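Local coordinates for protein luciferase-like monooxygenase (Streptomyces bottropensis, PDB 7BIP) that is probably a luciferase-like monooxygenase in the biosynthesis of the aromatic polyketide rishirilide, at residues A293-L298 with R313-D318. Sequence-based numbering, arbitrary orientation.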
loop_
_atom_site.group_PDB
_atom_site.type_symbol
_atom_site.label_atom_id
_atom_site.label_comp_id
_atom_site.label_asym_id
_atom_site.label_seq_id
_atom_site.Cartn_x
_atom_site.Cartn_y
_atom_site.Cartn_z
ATOM N N ALA A 293 15.723 -30.702 15.498
ATOM C CA ALA A 293 15.268 -31.842 16.290
ATOM C C ALA A 293 14.114 -31.458 17.204
ATOM O O ALA A 293 13.248 -32.293 17.499
ATOM C CB ALA A 293 16.425 -32.398 17.111
ATOM N N GLU A 294 14.084 -30.211 17.658
ATOM C CA GLU A 294 13.022 -29.721 18.529
ATOM C C GLU A 294 11.821 -29.207 17.757
ATOM O O GLU A 294 10.875 -28.707 18.377
ATOM C CB GLU A 294 13.558 -28.612 19.441
ATOM C CG GLU A 294 14.552 -29.100 20.481
ATOM C CD GLU A 294 15.152 -27.975 21.301
ATOM O OE1 GLU A 294 15.928 -28.275 22.228
ATOM O OE2 GLU A 294 14.848 -26.793 21.024
ATOM N N ARG A 295 11.849 -29.308 16.426
ATOM C CA ARG A 295 10.764 -28.844 15.560
ATOM C C ARG A 295 10.543 -27.341 15.709
ATOM O O ARG A 295 9.412 -26.854 15.732
ATOM C CB ARG A 295 9.476 -29.630 15.818
ATOM C CG ARG A 295 9.451 -31.007 15.133
ATOM C CD ARG A 295 10.256 -32.064 15.867
ATOM N NE ARG A 295 10.160 -33.337 15.157
ATOM C CZ ARG A 295 11.013 -33.747 14.224
ATOM N NH1 ARG A 295 10.817 -34.909 13.620
ATOM N NH2 ARG A 295 12.066 -33.001 13.904
ATOM N N LYS A 296 11.644 -26.594 15.791
ATOM C CA LYS A 296 11.599 -25.140 15.771
ATOM C C LYS A 296 11.841 -24.575 14.382
ATOM O O LYS A 296 11.748 -23.356 14.195
ATOM C CB LYS A 296 12.619 -24.568 16.758
ATOM C CG LYS A 296 12.239 -24.811 18.211
ATOM C CD LYS A 296 13.314 -24.303 19.148
ATOM C CE LYS A 296 12.741 -23.953 20.508
ATOM N NZ LYS A 296 12.771 -25.118 21.434
ATOM N N ALA A 297 12.129 -25.437 13.411
ATOM C CA ALA A 297 12.353 -25.078 12.018
ATOM C C ALA A 297 12.051 -26.312 11.188
ATOM O O ALA A 297 12.318 -27.437 11.619
ATOM C CB ALA A 297 13.792 -24.615 11.774
ATOM N N LEU A 298 11.499 -26.098 9.996
ATOM C CA LEU A 298 11.046 -27.186 9.126
ATOM C C LEU A 298 12.030 -27.284 7.966
ATOM O O LEU A 298 11.762 -26.823 6.853
ATOM C CB LEU A 298 9.604 -26.943 8.632
ATOM C CG LEU A 298 8.546 -26.886 9.731
ATOM C CD1 LEU A 298 7.173 -26.643 9.144
ATOM C CD2 LEU A 298 8.566 -28.209 10.488
ATOM N N ARG A 313 1.641 -31.245 14.906
ATOM C CA ARG A 313 0.194 -31.418 14.977
ATOM C C ARG A 313 -0.203 -32.179 16.237
ATOM O O ARG A 313 -1.216 -31.865 16.871
ATOM C CB ARG A 313 -0.295 -32.135 13.715
ATOM C CG ARG A 313 -1.807 -32.160 13.522
ATOM C CD ARG A 313 -2.183 -32.977 12.302
ATOM N NE ARG A 313 -3.626 -32.984 12.087
ATOM C CZ ARG A 313 -4.432 -33.971 12.471
ATOM N NH1 ARG A 313 -3.937 -35.033 13.096
ATOM N NH2 ARG A 313 -5.737 -33.893 12.239
ATOM N N GLY A 314 0.595 -33.175 16.624
ATOM C CA GLY A 314 0.317 -33.898 17.855
ATOM C C GLY A 314 0.418 -33.031 19.095
ATOM O O GLY A 314 -0.338 -33.223 20.052
ATOM N N TRP A 315 1.339 -32.061 19.097
ATOM C CA TRP A 315 1.475 -31.185 20.257
ATOM C C TRP A 315 0.404 -30.103 20.293
ATOM O O TRP A 315 -0.125 -29.785 21.364
ATOM C CB TRP A 315 2.843 -30.500 20.269
ATOM C CG TRP A 315 4.012 -31.412 20.292
ATOM C CD1 TRP A 315 4.066 -32.678 20.799
ATOM C CD2 TRP A 315 5.318 -31.125 19.781
ATOM N NE1 TRP A 315 5.328 -33.199 20.631
ATOM C CE2 TRP A 315 6.115 -32.265 20.005
ATOM C CE3 TRP A 315 5.890 -30.014 19.147
ATOM C CZ2 TRP A 315 7.459 -32.325 19.624
ATOM C CZ3 TRP A 315 7.223 -30.070 18.774
ATOM C CH2 TRP A 315 7.993 -31.219 19.012
ATOM N N PHE A 316 0.106 -29.498 19.147
ATOM C CA PHE A 316 -0.648 -28.256 19.112
ATOM C C PHE A 316 -2.055 -28.398 18.566
ATOM O O PHE A 316 -2.860 -27.481 18.751
ATOM C CB PHE A 316 0.090 -27.207 18.262
ATOM C CG PHE A 316 1.475 -26.884 18.750
ATOM C CD1 PHE A 316 1.817 -27.036 20.088
ATOM C CD2 PHE A 316 2.440 -26.412 17.863
ATOM C CE1 PHE A 316 3.100 -26.739 20.528
ATOM C CE2 PHE A 316 3.714 -26.118 18.296
ATOM C CZ PHE A 316 4.048 -26.266 19.624
ATOM N N GLY A 317 -2.375 -29.498 17.900
ATOM C CA GLY A 317 -3.635 -29.589 17.199
ATOM C C GLY A 317 -3.515 -29.028 15.797
ATOM O O GLY A 317 -2.421 -28.754 15.293
ATOM N N ASP A 318 -4.665 -28.851 15.155
ATOM C CA ASP A 318 -4.688 -28.318 13.796
ATOM C C ASP A 318 -4.645 -26.794 13.808
ATOM O O ASP A 318 -5.396 -26.151 14.546
ATOM C CB ASP A 318 -5.935 -28.804 13.067
ATOM C CG ASP A 318 -5.783 -30.205 12.544
ATOM O OD1 ASP A 318 -4.868 -30.432 11.727
ATOM O OD2 ASP A 318 -6.565 -31.083 12.961
#
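A Schellman motif closes helix 287-293, and the residue that bears its positive phi, Arg295 (phi 61°), meets the indole of Trp315 from the last turn of helix 302-316. Arg295 CB lies 3.7 Å from Trp315 CZ3, approaching the benzo end of the ring obliquely. The chain then bends about CB-CG (chi2 79°), with CD still beside the indole: Arg295 CD is 4.0 Å from Trp315 CH2. The two side chains cross at about a right angle, and the guanidinium plane is turned 53° from the ring. The polar end of Arg295 is anchored by a hydrogen bond from NH2 to Val292 O and a salt bridge from NE to Asp311, which lies on the same helix as Trp315 and so gives the turn a second hold on it. At the ring edge, near its plane, Glu294 O stands 3.9 Å from Trp315 CH2, while the carboxylate of Glu294 leads away to a salt bridge with Lys296 within 293-298. With Trp315 cut back to an alanine, the Arg295 methylenes are likely to lose the indole they lie against, and Arg202 its cation-pi partner. In this TIM-barrel family the contact lies on the surface, where it and the Arg295-Asp311 salt bridge tie the turn before strand 298-300 to the helix that follows that strand, while Arg202 and Gln206 link Trp315 to helix 202-218.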